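Local coordinates for protein DsrH (Allochromatium vinosum, PDB 2HY5) that forms, with DsrE and DsrF, the DsrEFH complex, which probably takes part in sulfur transfer during the oxidation of stored sulfur, at residues I3-L17 and A28-A40. Sequence-based numbering, arbitrary orientation.
Sequences ILHTVNKSPFERNSL and ASVLLFEDGIYAA
His-5 and Val-30 sit side by side where strands 3-7 and 29-32 pair in parallel, in a beta-alpha-beta unit whose crossover contains helix 16-23. Five backbone hydrogen bonds fix the register. Ser-29 N gives to Ile-3 O, Leu-31 N to His-5 O and Phe-33 N to Val-7 O, while His-5 N and Val-7 N give to Ser-29 O and Leu-31 O. His-5 N reaches Ser-29 O at 2.8 Å, nearly straight at 175°, though tilted from the carbonyl plane. Leu-4 and Thr-6 turn their own backbone bonds to strand 97-101, which places strand 3-7 inside the sheet. The imidazole of His-5 presents its edge to Ser-29 O and Ala-28 CB, with Ile-3 CG2 over one face; its ND1 accepts a hydrogen bond from Trp-101 NE1.

Beyond the strands, Phe-33 CG sits between its backbone N and carbonyl carbon (chi1 71°), which turns one face of the ring to Asn-8 CB. That carbon lies 4.0 Å from the ring centroid of Phe-33, 22° off the normal, a CH-pi contact offset toward the rim and nearest CE1. Gly-36 CA packs against Val-7 O and makes a CA-H...O contact with Lys-9 O at 3.4 Å. Further along, Pro-11 CG meets Ala-39 CB at 3.6 Å, and Phe-12 CE1 touches Tyr-38 CB.

Several polar ends have partners beyond the two segments. Ser-10 OG accepts from Phe-12 N, closing an ST turn, and also bonds Asp-46 of the DsrF chain; Glu-34 OE2 bonds Ser-19 of the DsrE chain, and Asp-35 OD2 forms a salt bridge with Arg-69 of the same chain. Two waters bridge the segments: one donates to Asn-8 O (2.7 Å) and Glu-34 OE1 (2.8 Å), and the other accepts from Lys-9 NZ and donates to Asp-35 OD1, each at 2.7 Å.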
ATOM      1  N   ILE C   3     -12.458 -12.365 -20.010  1.00 14.18           N
ATOM      2  CA  ILE C   3     -12.177 -11.469 -18.894  1.00 10.98           C
ATOM      3  C   ILE C   3     -10.970 -10.606 -19.210  1.00  9.05           C
ATOM      4  O   ILE C   3     -10.006 -11.072 -19.819  1.00  7.49           O
ATOM      5  CB  ILE C   3     -11.829 -12.249 -17.601  1.00 15.18           C
ATOM      6  CG1 ILE C   3     -13.012 -13.113 -17.171  1.00 16.43           C
ATOM      7  CG2 ILE C   3     -11.434 -11.275 -16.491  1.00 15.35           C
ATOM      8  CD1 ILE C   3     -12.702 -14.002 -15.980  1.00 20.82           C
ATOM      9  N   LEU C   4     -11.031  -9.344 -18.802  1.00  8.74           N
ATOM     10  CA  LEU C   4      -9.896  -8.455 -18.957  1.00  7.08           C
ATOM     11  C   LEU C   4      -9.326  -8.355 -17.553  1.00  7.26           C
ATOM     12  O   LEU C   4      -9.984  -7.845 -16.644  1.00  8.03           O
ATOM     13  CB  LEU C   4     -10.301  -7.050 -19.415  1.00  7.03           C
ATOM     14  CG  LEU C   4      -9.154  -6.041 -19.241  1.00  8.53           C
ATOM     15  CD1 LEU C   4      -8.033  -6.355 -20.222  1.00  9.30           C
ATOM     16  CD2 LEU C   4      -9.660  -4.619 -19.433  1.00 10.22           C
ATOM     17  N   HIS C   5      -8.118  -8.869 -17.369  1.00  6.33           N
ATOM     18  CA  HIS C   5      -7.463  -8.805 -16.068  1.00  6.30           C
ATOM     19  C   HIS C   5      -6.588  -7.562 -16.057  1.00  6.65           C
ATOM     20  O   HIS C   5      -5.906  -7.270 -17.043  1.00  7.67           O
ATOM     21  CB  HIS C   5      -6.569 -10.030 -15.863  1.00  7.47           C
ATOM     22  CG  HIS C   5      -7.299 -11.334 -15.924  1.00  8.43           C
ATOM     23  ND1 HIS C   5      -7.863 -11.926 -14.814  1.00  9.14           N
ATOM     24  CD2 HIS C   5      -7.568 -12.159 -16.964  1.00  8.78           C
ATOM     25  CE1 HIS C   5      -8.444 -13.058 -15.165  1.00 10.95           C
ATOM     26  NE2 HIS C   5      -8.281 -13.224 -16.467  1.00  9.29           N
ATOM     27  N   THR C   6      -6.604  -6.819 -14.955  1.00  6.56           N
ATOM     28  CA  THR C   6      -5.752  -5.642 -14.863  1.00  6.53           C
ATOM     29  C   THR C   6      -4.728  -5.879 -13.761  1.00  6.50           C
ATOM     30  O   THR C   6      -5.060  -6.386 -12.688  1.00  7.55           O
ATOM     31  CB  THR C   6      -6.557  -4.356 -14.550  1.00 10.92           C
ATOM     32  OG1 THR C   6      -7.223  -4.491 -13.288  1.00 12.47           O
ATOM     33  CG2 THR C   6      -7.589  -4.089 -15.646  1.00 10.20           C
ATOM     34  N   VAL C   7      -3.477  -5.537 -14.046  1.00  6.23           N
ATOM     35  CA  VAL C   7      -2.391  -5.708 -13.079  1.00  7.21           C
ATOM     36  C   VAL C   7      -1.668  -4.376 -12.973  1.00  6.83           C
ATOM     37  O   VAL C   7      -1.112  -3.893 -13.962  1.00  6.90           O
ATOM     38  CB  VAL C   7      -1.394  -6.793 -13.543  1.00  8.20           C
ATOM     39  CG1 VAL C   7      -0.249  -6.909 -12.546  1.00 11.97           C
ATOM     40  CG2 VAL C   7      -2.112  -8.131 -13.682  1.00 10.99           C
ATOM     41  N   ASN C   8      -1.663  -3.783 -11.780  1.00  7.83           N
ATOM     42  CA  ASN C   8      -1.022  -2.481 -11.610  1.00  7.49           C
ATOM     43  C   ASN C   8       0.203  -2.460 -10.713  1.00  7.55           C
ATOM     44  O   ASN C   8       0.733  -1.392 -10.431  1.00  7.60           O
ATOM     45  CB  ASN C   8      -2.032  -1.468 -11.067  1.00 10.58           C
ATOM     46  CG  ASN C   8      -2.437  -1.762  -9.633  1.00 13.89           C
ATOM     47  OD1 ASN C   8      -2.847  -0.866  -8.896  1.00 19.47           O
ATOM     48  ND2 ASN C   8      -2.335  -3.025  -9.234  1.00 15.85           N
ATOM     49  N   LYS C   9       0.645  -3.629 -10.265  1.00  7.44           N
ATOM     50  CA  LYS C   9       1.800  -3.709  -9.379  1.00 10.30           C
ATOM     51  C   LYS C   9       3.003  -4.368 -10.033  1.00  8.75           C
ATOM     52  O   LYS C   9       2.861  -5.259 -10.868  1.00  7.59           O
ATOM     53  CB  LYS C   9       1.419  -4.472  -8.109  1.00 17.60           C
ATOM     54  CG  LYS C   9       1.124  -3.585  -6.911  1.00 22.82           C
ATOM     55  CD  LYS C   9       0.208  -2.432  -7.266  1.00 26.54           C
ATOM     56  CE  LYS C   9      -0.012  -1.502  -6.083  1.00 29.96           C
ATOM     57  NZ  LYS C   9       1.228  -0.839  -5.602  1.00 32.75           N
ATOM     58  N   SER C  10       4.189  -3.921  -9.635  1.00  9.43           N
ATOM     59  CA  SER C  10       5.439  -4.455 -10.153  1.00 11.40           C
ATOM     60  C   SER C  10       5.544  -5.953  -9.884  1.00 11.08           C
ATOM     61  O   SER C  10       5.215  -6.421  -8.792  1.00  8.89           O
ATOM     62  CB  SER C  10       6.621  -3.740  -9.493  1.00 17.14           C
ATOM     63  OG  SER C  10       7.828  -4.440  -9.722  1.00 19.23           O
ATOM     64  N   PRO C  11       6.003  -6.723 -10.882  1.00 12.34           N
ATOM     65  CA  PRO C  11       6.150  -8.172 -10.737  1.00 13.45           C
ATOM     66  C   PRO C  11       7.329  -8.518  -9.830  1.00 14.89           C
ATOM     67  O   PRO C  11       7.478  -9.658  -9.399  1.00 17.45           O
ATOM     68  CB  PRO C  11       6.359  -8.635 -12.176  1.00 14.30           C
ATOM     69  CG  PRO C  11       7.106  -7.488 -12.776  1.00 16.11           C
ATOM     70  CD  PRO C  11       6.339  -6.293 -12.251  1.00 15.43           C
ATOM     71  N   PHE C  12       8.168  -7.526  -9.547  1.00 14.01           N
ATOM     72  CA  PHE C  12       9.327  -7.737  -8.688  1.00 14.87           C
ATOM     73  C   PHE C  12       8.972  -7.342  -7.262  1.00 16.51           C
ATOM     74  O   PHE C  12       9.631  -7.746  -6.302  1.00 20.15           O
ATOM     75  CB  PHE C  12      10.503  -6.890  -9.175  1.00 14.89           C
ATOM     76  CG  PHE C  12      10.715  -6.948 -10.662  1.00 13.81           C
ATOM     77  CD1 PHE C  12      10.452  -5.839 -11.458  1.00 13.38           C
ATOM     78  CD2 PHE C  12      11.141  -8.123 -11.273  1.00 16.14           C
ATOM     79  CE1 PHE C  12      10.607  -5.898 -12.842  1.00 15.93           C
ATOM     80  CE2 PHE C  12      11.298  -8.193 -12.660  1.00 15.87           C
ATOM     81  CZ  PHE C  12      11.030  -7.079 -13.444  1.00 14.87           C
ATOM     82  N   GLU C  13       7.913  -6.551  -7.141  1.00 15.82           N
ATOM     83  CA  GLU C  13       7.445  -6.055  -5.854  1.00 17.69           C
ATOM     84  C   GLU C  13       6.311  -6.890  -5.263  1.00 17.04           C
ATOM     85  O   GLU C  13       6.336  -7.230  -4.077  1.00 16.23           O
ATOM     86  CB  GLU C  13       6.984  -4.604  -6.017  1.00 66.73           C
ATOM     87  CG  GLU C  13       6.437  -3.962  -4.755  1.00 73.18           C
ATOM     88  CD  GLU C  13       7.450  -3.924  -3.625  1.00 77.37           C
ATOM     89  OE1 GLU C  13       7.147  -3.327  -2.573  1.00 81.38           O
ATOM     90  OE2 GLU C  13       8.551  -4.496  -3.783  1.00 81.26           O
ATOM     91  N   ARG C  14       5.320  -7.211  -6.090  1.00 14.08           N
ATOM     92  CA  ARG C  14       4.155  -7.984  -5.652  1.00 13.75           C
ATOM     93  C   ARG C  14       3.945  -9.274  -6.438  1.00 13.58           C
ATOM     94  O   ARG C  14       4.503  -9.462  -7.522  1.00 11.32           O
ATOM     95  CB  ARG C  14       2.881  -7.146  -5.778  1.00 26.22           C
ATOM     96  CG  ARG C  14       2.278  -6.681  -4.466  1.00 32.62           C
ATOM     97  CD  ARG C  14       2.794  -5.313  -4.076  1.00 36.00           C
ATOM     98  NE  ARG C  14       1.793  -4.564  -3.321  1.00 40.61           N
ATOM     99  CZ  ARG C  14       1.950  -3.309  -2.916  1.00 41.71           C
ATOM    100  NH1 ARG C  14       3.071  -2.658  -3.194  1.00 42.23           N
ATOM    101  NH2 ARG C  14       0.981  -2.701  -2.246  1.00 43.94           N
ATOM    102  N   ASN C  15       3.100 -10.140  -5.887  1.00 12.29           N
ATOM    103  CA  ASN C  15       2.779 -11.431  -6.484  1.00 13.04           C
ATOM    104  C   ASN C  15       1.557 -11.354  -7.403  1.00 11.35           C
ATOM    105  O   ASN C  15       1.106 -12.367  -7.927  1.00 12.32           O
ATOM    106  CB  ASN C  15       2.506 -12.444  -5.372  1.00 14.03           C
ATOM    107  CG  ASN C  15       1.213 -12.160  -4.626  1.00 17.75           C
ATOM    108  OD1 ASN C  15       0.850 -11.004  -4.396  1.00 20.94           O
ATOM    109  ND2 ASN C  15       0.512 -13.221  -4.234  1.00 22.16           N
ATOM    110  N   SER C  16       1.039 -10.148  -7.599  1.00  9.34           N
ATOM    111  CA  SER C  16      -0.152  -9.933  -8.417  1.00  9.69           C
ATOM    112  C   SER C  16      -0.080 -10.478  -9.839  1.00  9.47           C
ATOM    113  O   SER C  16      -0.997 -11.168 -10.288  1.00  9.32           O
ATOM    114  CB  SER C  16      -0.481  -8.442  -8.464  1.00 18.21           C
ATOM    115  OG  SER C  16      -0.731  -7.954  -7.162  1.00 23.52           O
ATOM    116  N   LEU C  17       1.002 -10.164 -10.546  1.00  9.26           N
ATOM    117  CA  LEU C  17       1.156 -10.625 -11.921  1.00 10.49           C
ATOM    118  C   LEU C  17       1.218 -12.152 -11.992  1.00 11.04           C
ATOM    119  O   LEU C  17       0.559 -12.771 -12.832  1.00  9.91           O
ATOM    120  CB  LEU C  17       2.411  -9.996 -12.544  1.00 16.47           C
ATOM    121  CG  LEU C  17       2.697 -10.159 -14.045  1.00 21.36           C
ATOM    122  CD1 LEU C  17       3.632 -11.325 -14.263  1.00 25.15           C
ATOM    123  CD2 LEU C  17       1.397 -10.326 -14.822  1.00 20.44           C
ATOM    124  N   ALA C  28      -8.273 -14.923 -22.718  1.00 11.89           N
ATOM    125  CA  ALA C  28      -8.422 -13.765 -21.845  1.00 11.28           C
ATOM    126  C   ALA C  28      -7.393 -12.695 -22.185  1.00 10.15           C
ATOM    127  O   ALA C  28      -6.400 -12.958 -22.866  1.00 10.52           O
ATOM    128  CB  ALA C  28      -8.271 -14.189 -20.388  1.00  8.88           C
ATOM    129  N   SER C  29      -7.640 -11.481 -21.711  1.00  8.76           N
ATOM    130  CA  SER C  29      -6.723 -10.381 -21.950  1.00  7.47           C
ATOM    131  C   SER C  29      -6.175  -9.885 -20.623  1.00  6.62           C
ATOM    132  O   SER C  29      -6.845  -9.965 -19.595  1.00  5.13           O
ATOM    133  CB  SER C  29      -7.434  -9.240 -22.676  1.00 13.58           C
ATOM    134  OG  SER C  29      -7.841  -9.640 -23.972  1.00 13.86           O
ATOM    135  N   VAL C  30      -4.947  -9.386 -20.655  1.00  7.63           N
ATOM    136  CA  VAL C  30      -4.306  -8.862 -19.463  1.00  7.56           C
ATOM    137  C   VAL C  30      -3.720  -7.498 -19.795  1.00  8.55           C
ATOM    138  O   VAL C  30      -3.008  -7.340 -20.790  1.00  8.54           O
ATOM    139  CB  VAL C  30      -3.163  -9.788 -18.976  1.00  6.74           C
ATOM    140  CG1 VAL C  30      -2.517  -9.200 -17.736  1.00  5.96           C
ATOM    141  CG2 VAL C  30      -3.700 -11.178 -18.672  1.00  6.48           C
ATOM    142  N   LEU C  31      -4.039  -6.506 -18.969  1.00  6.76           N
ATOM    143  CA  LEU C  31      -3.518  -5.164 -19.168  1.00  7.47           C
ATOM    144  C   LEU C  31      -2.619  -4.786 -18.015  1.00  6.68           C
ATOM    145  O   LEU C  31      -3.012  -4.867 -16.845  1.00  7.98           O
ATOM    146  CB  LEU C  31      -4.642  -4.129 -19.267  1.00  9.37           C
ATOM    147  CG  LEU C  31      -4.115  -2.684 -19.287  1.00 11.66           C
ATOM    148  CD1 LEU C  31      -3.387  -2.413 -20.603  1.00 12.67           C
ATOM    149  CD2 LEU C  31      -5.259  -1.710 -19.110  1.00 12.02           C
ATOM    150  N   LEU C  32      -1.413  -4.364 -18.360  1.00  7.24           N
ATOM    151  CA  LEU C  32      -0.430  -3.943 -17.380  1.00  6.39           C
ATOM    152  C   LEU C  32      -0.429  -2.422 -17.367  1.00  6.94           C
ATOM    153  O   LEU C  32      -0.232  -1.793 -18.405  1.00  7.00           O
ATOM    154  CB  LEU C  32       0.950  -4.447 -17.791  1.00  7.67           C
ATOM    155  CG  LEU C  32       1.069  -5.959 -18.009  1.00  8.82           C
ATOM    156  CD1 LEU C  32       2.422  -6.286 -18.653  1.00  9.23           C
ATOM    157  CD2 LEU C  32       0.909  -6.675 -16.673  1.00 10.52           C
ATOM    158  N   PHE C  33      -0.681  -1.828 -16.206  1.00  6.05           N
ATOM    159  CA  PHE C  33      -0.649  -0.377 -16.122  1.00  7.60           C
ATOM    160  C   PHE C  33      -0.025   0.030 -14.792  1.00  6.66           C
ATOM    161  O   PHE C  33       0.210  -0.819 -13.935  1.00  8.08           O
ATOM    162  CB  PHE C  33      -2.043   0.241 -16.361  1.00  7.32           C
ATOM    163  CG  PHE C  33      -3.039   0.022 -15.253  1.00  9.32           C
ATOM    164  CD1 PHE C  33      -3.440  -1.259 -14.885  1.00  7.67           C
ATOM    165  CD2 PHE C  33      -3.627   1.112 -14.617  1.00  8.04           C
ATOM    166  CE1 PHE C  33      -4.415  -1.448 -13.906  1.00  8.14           C
ATOM    167  CE2 PHE C  33      -4.601   0.932 -13.639  1.00  7.82           C
ATOM    168  CZ  PHE C  33      -4.996  -0.350 -13.282  1.00  7.19           C
ATOM    169  N   GLU C  34       0.277   1.314 -14.634  1.00  7.02           N
ATOM    170  CA  GLU C  34       0.949   1.789 -13.433  1.00  5.00           C
ATOM    171  C   GLU C  34       2.265   1.016 -13.322  1.00  5.52           C
ATOM    172  O   GLU C  34       2.962   0.841 -14.320  1.00  6.31           O
ATOM    173  CB  GLU C  34       0.068   1.581 -12.192  1.00 10.40           C
ATOM    174  CG  GLU C  34      -1.125   2.527 -12.150  1.00 11.84           C
ATOM    175  CD  GLU C  34      -1.948   2.408 -10.880  1.00 15.97           C
ATOM    176  OE1 GLU C  34      -1.411   1.929  -9.859  1.00 15.19           O
ATOM    177  OE2 GLU C  34      -3.132   2.810 -10.901  1.00 14.54           O
ATOM    178  N   ASP C  35       2.600   0.543 -12.127  1.00  5.52           N
ATOM    179  CA  ASP C  35       3.845  -0.194 -11.927  1.00  8.48           C
ATOM    180  C   ASP C  35       3.857  -1.585 -12.574  1.00  8.61           C
ATOM    181  O   ASP C  35       4.908  -2.231 -12.657  1.00  8.98           O
ATOM    182  CB  ASP C  35       4.147  -0.309 -10.429  1.00 12.63           C
ATOM    183  CG  ASP C  35       4.578   1.016  -9.813  1.00 15.85           C
ATOM    184  OD1 ASP C  35       4.712   1.073  -8.571  1.00 16.34           O
ATOM    185  OD2 ASP C  35       4.802   2.002 -10.559  1.00 14.43           O
ATOM    186  N   GLY C  36       2.695  -2.048 -13.028  1.00  6.63           N
ATOM    187  CA  GLY C  36       2.635  -3.349 -13.674  1.00  7.42           C
ATOM    188  C   GLY C  36       3.395  -3.337 -14.993  1.00  6.85           C
ATOM    189  O   GLY C  36       3.771  -4.392 -15.517  1.00  7.12           O
ATOM    190  N   ILE C  37       3.615  -2.134 -15.525  1.00  4.71           N
ATOM    191  CA  ILE C  37       4.324  -1.909 -16.792  1.00  7.25           C
ATOM    192  C   ILE C  37       5.699  -2.573 -16.875  1.00  6.36           C
ATOM    193  O   ILE C  37       6.124  -3.020 -17.939  1.00  5.37           O
ATOM    194  CB  ILE C  37       4.490  -0.381 -17.034  1.00 18.17           C
ATOM    195  CG1 ILE C  37       3.529   0.069 -18.125  1.00 23.85           C
ATOM    196  CG2 ILE C  37       5.939  -0.017 -17.345  1.00 25.19           C
ATOM    197  CD1 ILE C  37       2.101  -0.038 -17.730  1.00 23.37           C
ATOM    198  N   TYR C  38       6.393  -2.630 -15.749  1.00  7.03           N
ATOM    199  CA  TYR C  38       7.729  -3.207 -15.731  1.00  7.37           C
ATOM    200  C   TYR C  38       7.769  -4.663 -16.196  1.00  7.20           C
ATOM    201  O   TYR C  38       8.781  -5.123 -16.723  1.00  8.74           O
ATOM    202  CB  TYR C  38       8.322  -3.071 -14.330  1.00  7.51           C
ATOM    203  CG  TYR C  38       8.511  -1.626 -13.917  1.00  7.18           C
ATOM    204  CD1 TYR C  38       7.816  -1.093 -12.830  1.00  7.68           C
ATOM    205  CD2 TYR C  38       9.392  -0.797 -14.607  1.00  5.73           C
ATOM    206  CE1 TYR C  38       7.996   0.229 -12.441  1.00  7.75           C
ATOM    207  CE2 TYR C  38       9.585   0.531 -14.223  1.00  6.99           C
ATOM    208  CZ  TYR C  38       8.881   1.036 -13.136  1.00  4.27           C
ATOM    209  OH  TYR C  38       9.068   2.339 -12.728  1.00  5.66           O
ATOM    210  N   ALA C  39       6.668  -5.381 -16.009  1.00  8.16           N
ATOM    211  CA  ALA C  39       6.603  -6.775 -16.426  1.00  7.58           C
ATOM    212  C   ALA C  39       6.632  -6.916 -17.949  1.00  8.90           C
ATOM    213  O   ALA C  39       6.973  -7.972 -18.468  1.00 10.42           O
ATOM    214  CB  ALA C  39       5.340  -7.425 -15.869  1.00  8.08           C
ATOM    215  N   ALA C  40       6.283  -5.851 -18.662  1.00  7.57           N
ATOM    216  CA  ALA C  40       6.254  -5.903 -20.124  1.00  7.73           C
ATOM    217  C   ALA C  40       7.604  -5.639 -20.787  1.00  9.61           C
ATOM    218  O   ALA C  40       7.739  -5.769 -22.005  1.00 10.30           O
ATOM    219  CB  ALA C  40       5.220  -4.911 -20.646  1.00  6.03           C
TER
HETATM  220  O   HOH W   1       1.082   0.858  -9.030  1.00 14.99           O
HETATM  221  O   HOH W   2       2.483   1.126  -6.965  1.00 35.74           O